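Side-chain contacts in hypothetical protein XAC2396 (Xanthomonas axonopodis pv. citri, PDB 2G3W), which is of unknown function but has a compact fold built around a variation of the PD-(D/E)XK nuclease motif: residues Q86-E89 / S90-R93; E113-W116 / K117-N121; I155-D158 / G159-Q162. All coordinates share one frame; numbering follows the deposited sequence.

How the interactions relate
All three contacts are local and lie in series along the chain, so none nests in or crosses another. Interaction 1 comes first, where the chain leaves strand 78-84 and enters helix 89-98. Interaction 2 joins successive turns of helix 110-123, which carries the chain from strand 101-106 to strand 129-133. Interaction 3 closes the hairpin between strands 149-157 and 160-165. The first two touch: Q86 CG lies 3.5 Å from W115 CG, so the approach to one helix packs on the other. Interaction 3 is separate, about 17 Å from each of them between nearest atoms, and it lies across the chain's centre from interaction 1.

Interaction 1 (Q86-E89 / S90-R93); sequences QPDE and SRVR
The D88 carboxylate is the flat group that meets the helix here: the backbone N of R91 approaches its OD1 nearly along the C-O axis, at 2.9 Å with an N-H...O angle of 154°. The CB of R91 also comes up to that oxygen, 3.3 Å from OD1. D88 CG sits between its own backbone N and carbonyl carbon (chi1 76°), a setting that folds the carboxylate back over the start of the helix. The main-chain oxygen of D88 is used as well, accepting from V92 N at 2.9 Å, and one residue on R93 N gives a bond to E89 O. D88 therefore takes up two amides of the first turn, one through its side chain and one through its backbone. Its negative charge, so close to the helix N terminus, would probably be favoured by the helix dipole. The ring of P87 turns its CB and CG toward the same turn: CB rests 3.8 Å from R91 CB, and CG meets V92 CG2 obliquely at 3.9 Å. Beyond CB the R91 chain bends away from D88, and its guanidinium forms a salt bridge with D83 and bonds to E66 O. V92, which is buried, also packs on Y126. With D88 as N-cap, and with P87 before it touching V92 in the first turn, this is a capped helix start completed by a hydrophobic staple.

Interaction 2 (E113-W116 / K117-N121); sequences ETWW and KKHAN
Helix 110-123 is the crossover helix of a beta-alpha-beta unit, and here side chains four residues apart meet along it. The W115 and H119 rings form an offset T-shaped pair, with centroids 4.5 Å apart and planes at 64°. The imidazole brings its edge over one face of the five-membered ring of W115, ND1 lying 3.1 Å from CD1. With W115 CG anti to its backbone N (chi1 173°) and H119 CG beside its own, the two rings meet one turn apart. K118 CG covers one imidazole face at its centre. One residue on, A120 CB makes a CH-pi contact with W116, 3.7 Å from the centroid of the five-membered ring and closest to CE2 at 3.4 Å. K117 and E113 run side by side, K117 CE against E113 CG at 3.6 Å; K117 NZ and E113 OE2, at 4.3 Å, are too far apart for a salt bridge. The helix is distorted at H119 (phi -107°): its N bonds to W115 O at 3.0 Å and weakly to W116 O, and A120 N also bonds only weakly to W116 O. N24 of the second subunit bonds to A120 O and packs on W116, and Y22 of that subunit takes a weak bond from K117 NZ. Q86, just before helix 89-98, and M123 lie against W115. The helix links strand 101-106 to strand 129-133, which lie next to each other and parallel in the sheet.

Interaction 3 (I155-D158 / G159-Q162); sequences IIQD and GEVQ
Strands 155-157 and 160-162 run antiparallel, their axes 4.8 Å apart and at 168°, and a type I' turn from Q157 to E160 joins them. I155 and Q162 form a hydrogen-bonded pair, as do Q157 and E160, with I156 and V161 as the non-hydrogen-bonded pair between. The bond from Q162 N to I155 O is 2.9 Å long. In the pair that closes the turn, Q157 and E160 exchange two bonds, each 3.0 Å (Q157 N to E160 O, E160 N to Q157 O). Both D158 and G159 have positive phi, as this tight turn requires. D18 receives their two amides, D158 N on its OD1 and G159 N on its OD2, so a single carboxylate grips the bend. The side chain of D158 looks to the dimer partner, its OD1 accepting from Y74 N of the second subunit.

On one face of the sheet I156 and V161 lie alongside each other, pointing the same way. A chi1 of 56° sets V161 CG2 anti to the backbone N, and it is this methyl that meets I156 CG1, at 3.9 Å. I155, Q157, E160 and Q162 occupy the other face. There I155 CD1 approaches Q162 OE1 at 4.1 Å, while the NE2 of the extended Q162 chain bonds to S169 OG.

Helix 37-49 covers the I156 and V161 face through L45 and L49. Strand 6-16 flanks the hairpin on one side, I156 bonding by its backbone to S15 of that strand and to M17 just beyond it, and strand 168-176 flanks it on the other, where V161 pairs with L172.

Interaction 1 (Q86-E89 / S90-R93)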
loop_
_atom_site.group_PDB
_atom_site.type_symbol
_atom_site.label_atom_id
_atom_site.label_comp_id
_atom_site.label_asym_id
_atom_site.label_seq_id
_atom_site.Cartn_x
_atom_site.Cartn_y
_atom_site.Cartn_z
ATOM N N GLN A 86 -7.413 0.229 17.695
ATOM C CA GLN A 86 -8.511 0.760 16.952
ATOM C C GLN A 86 -8.928 2.058 17.614
ATOM O O GLN A 86 -10.028 2.105 18.214
ATOM C CB GLN A 86 -9.696 -0.192 17.097
ATOM C CG GLN A 86 -10.247 -0.652 15.826
ATOM C CD GLN A 86 -9.920 -2.091 15.619
ATOM O OE1 GLN A 86 -10.784 -2.935 15.844
ATOM N NE2 GLN A 86 -8.668 -2.402 15.224
ATOM N N PRO A 87 -8.093 3.112 17.530
ATOM C CA PRO A 87 -8.536 4.365 18.173
ATOM C C PRO A 87 -9.853 4.922 17.663
ATOM O O PRO A 87 -10.163 4.822 16.482
ATOM C CB PRO A 87 -7.401 5.348 17.853
ATOM C CG PRO A 87 -6.605 4.737 16.844
ATOM C CD PRO A 87 -6.757 3.259 16.939
ATOM N N ASP A 88 -10.624 5.531 18.554
ATOM C CA ASP A 88 -11.856 6.138 18.129
ATOM C C ASP A 88 -11.594 7.368 17.254
ATOM O O ASP A 88 -10.452 7.845 17.125
ATOM C CB ASP A 88 -12.810 6.384 19.321
ATOM C CG ASP A 88 -12.413 7.587 20.202
ATOM O OD1 ASP A 88 -11.452 8.335 19.911
ATOM O OD2 ASP A 88 -13.126 7.816 21.186
ATOM N N GLU A 89 -12.651 7.856 16.626
ATOM C CA GLU A 89 -12.577 8.986 15.711
ATOM C C GLU A 89 -11.888 10.223 16.284
ATOM O O GLU A 89 -11.168 10.916 15.573
ATOM C CB GLU A 89 -13.988 9.350 15.276
ATOM C CG GLU A 89 -14.646 8.176 14.621
ATOM C CD GLU A 89 -15.851 8.590 13.854
ATOM O OE1 GLU A 89 -15.679 9.193 12.772
ATOM O OE2 GLU A 89 -16.957 8.312 14.335
ATOM N N SER A 90 -12.123 10.500 17.567
ATOM C CA SER A 90 -11.598 11.711 18.193
ATOM C C SER A 90 -10.106 11.564 18.436
ATOM O O SER A 90 -9.370 12.540 18.375
ATOM C CB SER A 90 -12.290 11.970 19.515
ATOM O OG SER A 90 -13.585 12.526 19.299
ATOM N N ARG A 91 -9.688 10.345 18.753
ATOM C CA ARG A 91 -8.277 10.027 18.954
ATOM C C ARG A 91 -7.584 10.092 17.582
ATOM O O ARG A 91 -6.480 10.604 17.465
ATOM C CB ARG A 91 -8.144 8.627 19.548
ATOM C CG ARG A 91 -7.164 8.467 20.706
ATOM C CD ARG A 91 -5.815 9.195 20.481
ATOM N NE ARG A 91 -4.658 8.534 21.108
ATOM C CZ ARG A 91 -4.032 8.939 22.211
ATOM N NH1 ARG A 91 -4.421 10.024 22.866
ATOM N NH2 ARG A 91 -3.001 8.242 22.675
ATOM N N VAL A 92 -8.254 9.621 16.533
ATOM C CA VAL A 92 -7.646 9.707 15.196
ATOM C C VAL A 92 -7.512 11.171 14.783
ATOM O O VAL A 92 -6.437 11.603 14.340
ATOM C CB VAL A 92 -8.375 8.851 14.145
ATOM C CG1 VAL A 92 -7.753 9.057 12.766
ATOM C CG2 VAL A 92 -8.219 7.410 14.496
ATOM N N ARG A 93 -8.585 11.948 14.969
ATOM C CA ARG A 93 -8.570 13.353 14.596
ATOM C C ARG A 93 -7.455 14.109 15.305
ATOM O O ARG A 93 -6.725 14.859 14.674
ATOM C CB ARG A 93 -9.918 14.016 14.879
ATOM C CG ARG A 93 -10.102 15.311 14.128
ATOM C CD ARG A 93 -11.291 16.098 14.627
ATOM N NE ARG A 93 -11.276 16.342 16.073
ATOM C CZ ARG A 93 -10.423 17.146 16.706
ATOM N NH1 ARG A 93 -9.468 17.786 16.039
ATOM N NH2 ARG A 93 -10.523 17.305 18.020
#

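Interaction 2 (E113-W116 / K117-N121)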
loop_
_atom_site.group_PDB
_atom_site.type_symbol
_atom_site.label_atom_id
_atom_site.label_comp_id
_atom_site.label_asym_id
_atom_site.label_seq_id
_atom_site.Cartn_x
_atom_site.Cartn_y
_atom_site.Cartn_z
ATOM N N GLU A 113 -10.724 -5.204 10.207
ATOM C CA GLU A 113 -11.313 -5.099 8.855
ATOM C C GLU A 113 -12.674 -4.385 8.872
ATOM O O GLU A 113 -12.936 -3.511 8.053
ATOM C CB GLU A 113 -11.485 -6.479 8.219
ATOM C CG GLU A 113 -12.235 -6.410 6.860
ATOM C CD GLU A 113 -12.200 -7.712 6.104
ATOM O OE1 GLU A 113 -12.778 -8.707 6.603
ATOM O OE2 GLU A 113 -11.590 -7.737 5.014
ATOM N N THR A 114 -13.532 -4.748 9.813
ATOM C CA THR A 114 -14.819 -4.071 9.944
ATOM C C THR A 114 -14.658 -2.571 10.266
ATOM O O THR A 114 -15.297 -1.724 9.628
ATOM C CB THR A 114 -15.718 -4.773 10.947
ATOM O OG1 THR A 114 -15.089 -4.744 12.235
ATOM C CG2 THR A 114 -15.916 -6.204 10.515
ATOM N N TRP A 115 -13.782 -2.262 11.206
ATOM C CA TRP A 115 -13.395 -0.882 11.523
ATOM C C TRP A 115 -12.942 -0.123 10.251
ATOM O O TRP A 115 -13.455 0.958 9.935
ATOM C CB TRP A 115 -12.291 -0.865 12.573
ATOM C CG TRP A 115 -11.710 0.505 12.852
ATOM C CD1 TRP A 115 -12.214 1.461 13.687
ATOM C CD2 TRP A 115 -10.475 1.033 12.337
ATOM N NE1 TRP A 115 -11.385 2.569 13.699
ATOM C CE2 TRP A 115 -10.315 2.332 12.877
ATOM C CE3 TRP A 115 -9.526 0.557 11.434
ATOM C CZ2 TRP A 115 -9.226 3.148 12.563
ATOM C CZ3 TRP A 115 -8.430 1.381 11.116
ATOM C CH2 TRP A 115 -8.301 2.663 11.677
ATOM N N TRP A 116 -12.048 -0.720 9.493
ATOM C CA TRP A 116 -11.634 -0.068 8.244
ATOM C C TRP A 116 -12.786 0.200 7.286
ATOM O O TRP A 116 -12.993 1.324 6.854
ATOM C CB TRP A 116 -10.508 -0.840 7.533
ATOM C CG TRP A 116 -10.204 -0.167 6.225
ATOM C CD1 TRP A 116 -10.626 -0.543 4.977
ATOM C CD2 TRP A 116 -9.516 1.068 6.071
ATOM N NE1 TRP A 116 -10.172 0.380 4.034
ATOM C CE2 TRP A 116 -9.517 1.389 4.695
ATOM C CE3 TRP A 116 -8.883 1.942 6.973
ATOM C CZ2 TRP A 116 -8.881 2.544 4.190
ATOM C CZ3 TRP A 116 -8.271 3.103 6.474
ATOM C CH2 TRP A 116 -8.286 3.390 5.087
ATOM N N LYS A 117 -13.559 -0.822 6.954
ATOM C CA LYS A 117 -14.620 -0.652 5.982
ATOM C C LYS A 117 -15.672 0.369 6.471
ATOM O O LYS A 117 -16.234 1.123 5.656
ATOM C CB LYS A 117 -15.270 -2.011 5.660
ATOM C CG LYS A 117 -14.367 -3.075 4.969
ATOM C CD LYS A 117 -15.285 -4.212 4.452
ATOM C CE LYS A 117 -14.537 -5.532 4.213
ATOM N NZ LYS A 117 -15.418 -6.495 3.444
ATOM N N LYS A 118 -15.930 0.396 7.779
ATOM C CA LYS A 118 -16.797 1.411 8.396
ATOM C C LYS A 118 -16.297 2.855 8.224
ATOM O O LYS A 118 -17.079 3.761 7.881
ATOM C CB LYS A 118 -17.012 1.145 9.888
ATOM C CG LYS A 118 -18.026 2.127 10.507
ATOM C CD LYS A 118 -18.264 1.872 11.993
ATOM C CE LYS A 118 -19.205 2.935 12.612
ATOM N NZ LYS A 118 -20.523 3.067 11.879
ATOM N N HIS A 119 -15.007 3.053 8.473
ATOM C CA HIS A 119 -14.398 4.380 8.518
ATOM C C HIS A 119 -13.494 4.769 7.331
ATOM O O HIS A 119 -12.925 5.853 7.351
ATOM C CB HIS A 119 -13.543 4.503 9.789
ATOM C CG HIS A 119 -14.318 4.320 11.052
ATOM N ND1 HIS A 119 -14.041 3.317 11.955
ATOM C CD2 HIS A 119 -15.371 5.008 11.560
ATOM C CE1 HIS A 119 -14.875 3.407 12.975
ATOM N NE2 HIS A 119 -15.694 4.421 12.759
ATOM N N ALA A 120 -13.342 3.888 6.343
ATOM C CA ALA A 120 -12.487 4.162 5.164
ATOM C C ALA A 120 -12.894 5.427 4.426
ATOM O O ALA A 120 -12.036 6.273 4.133
ATOM C CB ALA A 120 -12.497 3.012 4.210
ATOM N N ASN A 121 -14.190 5.573 4.136
ATOM C CA ASN A 121 -14.653 6.759 3.441
ATOM C C ASN A 121 -14.226 7.980 4.261
ATOM O O ASN A 121 -13.753 8.960 3.720
ATOM C CB ASN A 121 -16.178 6.720 3.228
ATOM C CG ASN A 121 -16.703 7.892 2.443
ATOM O OD1 ASN A 121 -16.092 8.336 1.450
ATOM N ND2 ASN A 121 -17.865 8.413 2.868
#

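Interaction 3 (I155-D158 / G159-Q162)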
loop_
_atom_site.group_PDB
_atom_site.type_symbol
_atom_site.label_atom_id
_atom_site.label_comp_id
_atom_site.label_asym_id
_atom_site.label_seq_id
_atom_site.Cartn_x
_atom_site.Cartn_y
_atom_site.Cartn_z
ATOM N N ILE A 155 14.250 -8.434 10.113
ATOM C CA ILE A 155 14.642 -8.372 8.722
ATOM C C ILE A 155 13.426 -7.811 7.943
ATOM O O ILE A 155 12.352 -8.432 7.933
ATOM C CB ILE A 155 15.067 -9.760 8.204
ATOM C CG1 ILE A 155 16.473 -10.112 8.709
ATOM C CG2 ILE A 155 15.092 -9.793 6.683
ATOM C CD1 ILE A 155 16.697 -11.575 8.892
ATOM N N ILE A 156 13.597 -6.638 7.333
ATOM C CA ILE A 156 12.523 -6.011 6.536
ATOM C C ILE A 156 12.959 -5.908 5.078
ATOM O O ILE A 156 14.063 -5.426 4.788
ATOM C CB ILE A 156 12.100 -4.646 7.112
ATOM C CG1 ILE A 156 11.798 -4.788 8.617
ATOM C CG2 ILE A 156 10.893 -4.089 6.344
ATOM C CD1 ILE A 156 11.497 -3.458 9.346
ATOM N N GLN A 157 12.113 -6.424 4.186
ATOM C CA GLN A 157 12.419 -6.540 2.759
ATOM C C GLN A 157 11.127 -6.682 1.936
ATOM O O GLN A 157 10.318 -7.565 2.210
ATOM C CB GLN A 157 13.357 -7.741 2.519
ATOM C CG GLN A 157 12.718 -9.157 2.592
ATOM C CD GLN A 157 12.237 -9.591 3.984
ATOM O OE1 GLN A 157 12.542 -8.967 5.001
ATOM N NE2 GLN A 157 11.489 -10.686 4.024
ATOM N N ASP A 158 10.940 -5.829 0.935
ATOM C CA ASP A 158 9.743 -5.873 0.082
ATOM C C ASP A 158 8.405 -5.820 0.855
ATOM O O ASP A 158 7.437 -6.482 0.482
ATOM C CB ASP A 158 9.789 -7.095 -0.843
ATOM C CG ASP A 158 10.955 -7.047 -1.807
ATOM O OD1 ASP A 158 11.396 -5.922 -2.134
ATOM O OD2 ASP A 158 11.424 -8.128 -2.231
ATOM N N GLY A 159 8.371 -5.029 1.924
ATOM C CA GLY A 159 7.174 -4.856 2.756
ATOM C C GLY A 159 6.882 -5.993 3.721
ATOM O O GLY A 159 5.881 -5.971 4.445
ATOM N N GLU A 160 7.764 -6.981 3.742
ATOM C CA GLU A 160 7.629 -8.131 4.610
ATOM C C GLU A 160 8.568 -7.988 5.814
ATOM O O GLU A 160 9.713 -7.534 5.678
ATOM C CB GLU A 160 7.961 -9.385 3.813
ATOM C CG GLU A 160 7.947 -10.649 4.598
ATOM C CD GLU A 160 8.229 -11.856 3.750
ATOM O OE1 GLU A 160 9.407 -12.104 3.410
ATOM O OE2 GLU A 160 7.269 -12.583 3.448
ATOM N N VAL A 161 8.085 -8.368 6.991
ATOM C CA VAL A 161 8.889 -8.250 8.202
ATOM C C VAL A 161 9.027 -9.609 8.870
ATOM O O VAL A 161 8.042 -10.329 9.029
ATOM C CB VAL A 161 8.338 -7.140 9.184
ATOM C CG1 VAL A 161 6.905 -7.388 9.535
ATOM C CG2 VAL A 161 9.223 -7.003 10.459
ATOM N N GLN A 162 10.264 -9.953 9.214
ATOM C CA GLN A 162 10.589 -11.124 10.030
ATOM C C GLN A 162 11.188 -10.696 11.362
ATOM O O GLN A 162 12.108 -9.878 11.412
ATOM C CB GLN A 162 11.563 -12.089 9.312
ATOM C CG GLN A 162 11.878 -13.339 10.157
ATOM C CD GLN A 162 12.849 -14.339 9.527
ATOM O OE1 GLN A 162 13.496 -14.069 8.507
ATOM N NE2 GLN A 162 12.958 -15.509 10.152
#